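Local structure of phosphotriesterase, putative (Deinococcus radiodurans, 4J35) at residues A[3-15]-A[79-92]. The protein probably hydrolyses lactones as a two-metal enzyme of the phosphotriesterase family, engineered here toward organophosphate hydrolysis and holding cobalt ions in its active site. The protein carries 7 engineered substitutions. Numbering follows the deposited sequence.
Sequences AQTVTGAVAAAQL and LREVSEATGLQILC
Val-6 N donates to Ile-90 O (2.9 Å) at a C=O...N angle of 179°, head-on to the carbonyl. Both methyls of Val-6 pack against that oxygen from one side: CG1 leans on Cys-92 SG at 4.0 Å, while CG2, set between its own backbone N and carbonyl carbon (chi1 of CG1 -59°), reaches Ile-90 CB and the helix backbone at Arg-80 CA. Beside it, Thr-5 CG2 meets Leu-91 CD1 at 4.0 Å, and Thr-7 CG2 lies against Ser-83 OG and Glu-84 CG. This is the N-terminal beta hairpin of a TIM barrel, its type I turn from Thr-5 to Gly-8 wedged between barrel strand 89-91 and the preceding helix, 76-86. Within the turn Thr-5 OG1 takes the N-H of Thr-7, an ST turn, and donates in plane to a lone pair of Gly-8 O (2.8 Å). A valine in place of Thr-5 would probably leave Thr-7 N without its acceptor and Gly-8 O with one donor fewer, the turn less firmly pinned. Arg-80 CD rests on Val-6 O at 3.3 Å. Two waters finish the joint. One links Gln-4 O to Cys-92 N; the other joins Thr-7 OG1, Ser-83 OG and Ile-90 N, while Ser-83 OG itself donates to Leu-88 O (2.6 Å).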
loop_
_atom_site.group_PDB
_atom_site.type_symbol
_atom_site.label_atom_id
_atom_site.label_comp_id
_atom_site.label_asym_id
_atom_site.label_seq_id
_atom_site.Cartn_x
_atom_site.Cartn_y
_atom_site.Cartn_z
ATOM N N ALA A 3 7.828 -12.877 6.778
ATOM C CA ALA A 3 6.933 -12.220 5.824
ATOM C C ALA A 3 6.617 -13.198 4.720
ATOM O O ALA A 3 7.501 -13.900 4.236
ATOM C CB ALA A 3 7.602 -10.994 5.237
ATOM N N GLN A 4 5.362 -13.249 4.291
ATOM C CA GLN A 4 5.039 -14.087 3.155
ATOM C C GLN A 4 5.188 -13.286 1.860
ATOM O O GLN A 4 4.375 -12.417 1.585
ATOM C CB GLN A 4 3.620 -14.638 3.302
ATOM C CG GLN A 4 3.349 -15.835 2.418
ATOM C CD GLN A 4 4.245 -17.017 2.731
ATOM O OE1 GLN A 4 4.709 -17.191 3.866
ATOM N NE2 GLN A 4 4.494 -17.839 1.726
ATOM N N THR A 5 6.222 -13.579 1.073
ATOM C CA THR A 5 6.432 -12.897 -0.207
ATOM C C THR A 5 5.973 -13.798 -1.328
ATOM O O THR A 5 5.605 -14.946 -1.096
ATOM C CB THR A 5 7.918 -12.551 -0.469
ATOM O OG1 THR A 5 8.598 -13.701 -0.998
ATOM C CG2 THR A 5 8.585 -12.083 0.778
ATOM N N VAL A 6 5.979 -13.280 -2.546
ATOM C CA VAL A 6 5.480 -14.034 -3.688
ATOM C C VAL A 6 6.476 -15.135 -4.102
ATOM O O VAL A 6 6.141 -15.993 -4.918
ATOM C CB VAL A 6 5.155 -13.096 -4.899
ATOM C CG1 VAL A 6 4.102 -12.047 -4.502
ATOM C CG2 VAL A 6 6.414 -12.412 -5.424
ATOM N N THR A 7 7.684 -15.117 -3.537
ATOM C CA THR A 7 8.635 -16.214 -3.730
ATOM C C THR A 7 8.818 -17.096 -2.484
ATOM O O THR A 7 9.774 -17.869 -2.408
ATOM C CB THR A 7 10.035 -15.704 -4.115
ATOM O OG1 THR A 7 10.484 -14.747 -3.142
ATOM C CG2 THR A 7 10.036 -15.088 -5.503
ATOM N N GLY A 8 7.918 -16.979 -1.512
ATOM C CA GLY A 8 7.995 -17.794 -0.307
ATOM C C GLY A 8 8.263 -16.964 0.933
ATOM O O GLY A 8 8.423 -15.750 0.852
ATOM N N ALA A 9 8.323 -17.620 2.085
ATOM C CA ALA A 9 8.509 -16.930 3.355
ATOM C C ALA A 9 9.924 -16.398 3.491
ATOM O O ALA A 9 10.874 -16.999 2.986
ATOM C CB ALA A 9 8.193 -17.866 4.507
ATOM N N VAL A 10 10.053 -15.268 4.183
ATOM C CA VAL A 10 11.329 -14.562 4.297
ATOM C C VAL A 10 11.506 -14.044 5.715
ATOM O O VAL A 10 10.572 -13.504 6.297
ATOM C CB VAL A 10 11.396 -13.372 3.326
ATOM C CG1 VAL A 10 12.545 -12.457 3.678
ATOM C CG2 VAL A 10 11.531 -13.869 1.916
ATOM N N ALA A 11 12.702 -14.202 6.282
ATOM C CA ALA A 11 12.937 -13.765 7.647
ATOM C C ALA A 11 12.784 -12.251 7.794
ATOM O O ALA A 11 13.216 -11.493 6.952
ATOM C CB ALA A 11 14.323 -14.202 8.110
ATOM N N ALA A 12 12.165 -11.817 8.880
ATOM C CA ALA A 12 12.059 -10.391 9.173
ATOM C C ALA A 12 13.373 -9.619 8.969
ATOM O O ALA A 12 13.361 -8.510 8.427
ATOM C CB ALA A 12 11.533 -10.193 10.587
ATOM N N ALA A 13 14.507 -10.185 9.394
ATOM C CA ALA A 13 15.787 -9.482 9.255
ATOM C C ALA A 13 16.291 -9.431 7.812
ATOM O O ALA A 13 17.220 -8.683 7.513
ATOM C CB ALA A 13 16.854 -10.093 10.171
ATOM N N GLN A 14 15.686 -10.220 6.925
ATOM C CA GLN A 14 16.045 -10.203 5.500
ATOM C C GLN A 14 15.186 -9.269 4.643
ATOM O O GLN A 14 15.393 -9.197 3.431
ATOM C CB GLN A 14 15.961 -11.611 4.891
ATOM C CG GLN A 14 17.005 -12.544 5.387
ATOM C CD GLN A 14 18.341 -11.853 5.521
ATOM O OE1 GLN A 14 18.937 -11.396 4.531
ATOM N NE2 GLN A 14 18.814 -11.742 6.762
ATOM N N LEU A 15 14.239 -8.554 5.243
ATOM C CA LEU A 15 13.410 -7.632 4.449
ATOM C C LEU A 15 14.216 -6.424 3.981
ATOM O O LEU A 15 14.051 -5.944 2.861
ATOM C CB LEU A 15 12.188 -7.159 5.246
ATOM C CG LEU A 15 11.129 -8.211 5.574
ATOM C CD1 LEU A 15 9.926 -7.563 6.292
ATOM C CD2 LEU A 15 10.671 -8.940 4.320
ATOM N N LEU A 79 4.087 -10.686 -10.519
ATOM C CA LEU A 79 4.970 -10.220 -9.454
ATOM C C LEU A 79 6.075 -11.234 -9.129
ATOM O O LEU A 79 7.209 -10.853 -8.856
ATOM C CB LEU A 79 4.166 -9.955 -8.177
ATOM C CG LEU A 79 3.056 -8.908 -8.257
ATOM C CD1 LEU A 79 2.447 -8.775 -6.877
ATOM C CD2 LEU A 79 3.552 -7.551 -8.738
ATOM N N ARG A 80 5.750 -12.526 -9.141
ATOM C CA ARG A 80 6.775 -13.559 -8.919
ATOM C C ARG A 80 7.826 -13.573 -10.025
ATOM O O ARG A 80 9.018 -13.722 -9.748
ATOM C CB ARG A 80 6.140 -14.945 -8.782
ATOM C CG ARG A 80 7.146 -16.064 -8.520
ATOM C CD ARG A 80 6.466 -17.306 -7.962
ATOM N NE ARG A 80 5.594 -17.927 -8.951
ATOM C CZ ARG A 80 4.867 -19.019 -8.739
ATOM N NH1 ARG A 80 4.891 -19.627 -7.564
ATOM N NH2 ARG A 80 4.106 -19.498 -9.712
ATOM N N GLU A 81 7.407 -13.376 -11.269
ATOM C CA GLU A 81 8.372 -13.282 -12.365
ATOM C C GLU A 81 9.347 -12.145 -12.148
ATOM O O GLU A 81 10.543 -12.298 -12.397
ATOM C CB GLU A 81 7.689 -13.024 -13.702
ATOM C CG GLU A 81 6.905 -14.159 -14.260
ATOM C CD GLU A 81 6.344 -13.815 -15.626
ATOM O OE1 GLU A 81 7.135 -13.448 -16.534
ATOM O OE2 GLU A 81 5.112 -13.903 -15.786
ATOM N N VAL A 82 8.826 -10.989 -11.736
ATOM C CA VAL A 82 9.665 -9.811 -11.530
ATOM C C VAL A 82 10.646 -10.067 -10.381
ATOM O O VAL A 82 11.821 -9.732 -10.480
ATOM C CB VAL A 82 8.801 -8.567 -11.222
ATOM C CG1 VAL A 82 9.673 -7.373 -10.888
ATOM C CG2 VAL A 82 7.886 -8.253 -12.407
ATOM N N SER A 83 10.150 -10.661 -9.291
ATOM C CA SER A 83 10.985 -10.989 -8.133
ATOM C C SER A 83 12.085 -11.994 -8.455
ATOM O O SER A 83 13.240 -11.803 -8.073
ATOM C CB SER A 83 10.120 -11.555 -6.987
ATOM O OG SER A 83 10.921 -11.807 -5.833
ATOM N N GLU A 84 11.719 -13.069 -9.144
ATOM C CA GLU A 84 12.673 -14.118 -9.501
ATOM C C GLU A 84 13.700 -13.635 -10.524
ATOM O O GLU A 84 14.821 -14.153 -10.590
ATOM C CB GLU A 84 11.940 -15.353 -10.044
ATOM C CG GLU A 84 11.122 -16.123 -9.001
ATOM C CD GLU A 84 10.372 -17.326 -9.587
ATOM O OE1 GLU A 84 10.335 -17.465 -10.828
ATOM O OE2 GLU A 84 9.825 -18.135 -8.802
ATOM N N ALA A 85 13.341 -12.638 -11.326
ATOM C CA ALA A 85 14.278 -12.114 -12.312
ATOM C C ALA A 85 15.320 -11.166 -11.687
ATOM O O ALA A 85 16.425 -11.051 -12.191
ATOM C CB ALA A 85 13.524 -11.420 -13.435
ATOM N N THR A 86 14.983 -10.506 -10.577
ATOM C CA THR A 86 15.828 -9.437 -10.054
ATOM C C THR A 86 16.357 -9.652 -8.651
ATOM O O THR A 86 17.351 -9.036 -8.262
ATOM C CB THR A 86 15.051 -8.128 -10.022
ATOM O OG1 THR A 86 13.954 -8.265 -9.114
ATOM C CG2 THR A 86 14.529 -7.794 -11.405
ATOM N N GLY A 87 15.677 -10.490 -7.880
ATOM C CA GLY A 87 16.004 -10.673 -6.484
ATOM C C GLY A 87 15.286 -9.699 -5.573
ATOM O O GLY A 87 15.440 -9.775 -4.365
ATOM N N LEU A 88 14.509 -8.779 -6.136
ATOM C CA LEU A 88 13.692 -7.894 -5.318
ATOM C C LEU A 88 12.563 -8.710 -4.666
ATOM O O LEU A 88 11.859 -9.460 -5.339
ATOM C CB LEU A 88 13.080 -6.778 -6.167
ATOM C CG LEU A 88 12.245 -5.752 -5.384
ATOM C CD1 LEU A 88 13.185 -4.825 -4.631
ATOM C CD2 LEU A 88 11.341 -4.984 -6.247
ATOM N N GLN A 89 12.417 -8.573 -3.355
ATOM C CA GLN A 89 11.362 -9.255 -2.618
ATOM C C GLN A 89 10.063 -8.460 -2.737
ATOM O O GLN A 89 10.063 -7.235 -2.580
ATOM C CB GLN A 89 11.777 -9.441 -1.154
ATOM C CG GLN A 89 12.902 -10.479 -1.032
ATOM C CD GLN A 89 13.640 -10.505 0.307
ATOM O OE1 GLN A 89 13.704 -9.519 1.040
ATOM N NE2 GLN A 89 14.225 -11.653 0.609
ATOM N N ILE A 90 8.970 -9.172 -3.011
ATOM C CA ILE A 90 7.662 -8.550 -3.234
ATOM C C ILE A 90 6.584 -9.237 -2.400
ATOM O O ILE A 90 6.421 -10.455 -2.439
ATOM C CB ILE A 90 7.275 -8.538 -4.725
ATOM C CG1 ILE A 90 8.394 -7.860 -5.552
ATOM C CG2 ILE A 90 5.944 -7.812 -4.918
ATOM C CD1 ILE A 90 8.147 -7.787 -7.113
ATOM N N LEU A 91 5.862 -8.454 -1.617
ATOM C CA LEU A 91 4.688 -8.989 -0.932
ATOM C C LEU A 91 3.475 -8.564 -1.739
ATOM O O LEU A 91 3.479 -7.471 -2.264
ATOM C CB LEU A 91 4.566 -8.422 0.488
ATOM C CG LEU A 91 5.432 -8.968 1.633
ATOM C CD1 LEU A 91 6.877 -8.545 1.494
ATOM C CD2 LEU A 91 4.861 -8.492 2.963
ATOM N N CYS A 92 2.426 -9.386 -1.829
ATOM C CA CYS A 92 1.202 -8.934 -2.475
ATOM C C CYS A 92 0.048 -8.953 -1.503
ATOM O O CYS A 92 0.183 -9.477 -0.416
ATOM C CB CYS A 92 0.870 -9.753 -3.727
ATOM S SG CYS A 92 0.320 -11.423 -3.455
HETATM O O HOH W 1 3.053 -12.245 -1.013
HETATM O O HOH W 2 5.901 -18.465 -4.750
HETATM O O HOH W 3 9.485 -12.106 -3.312
#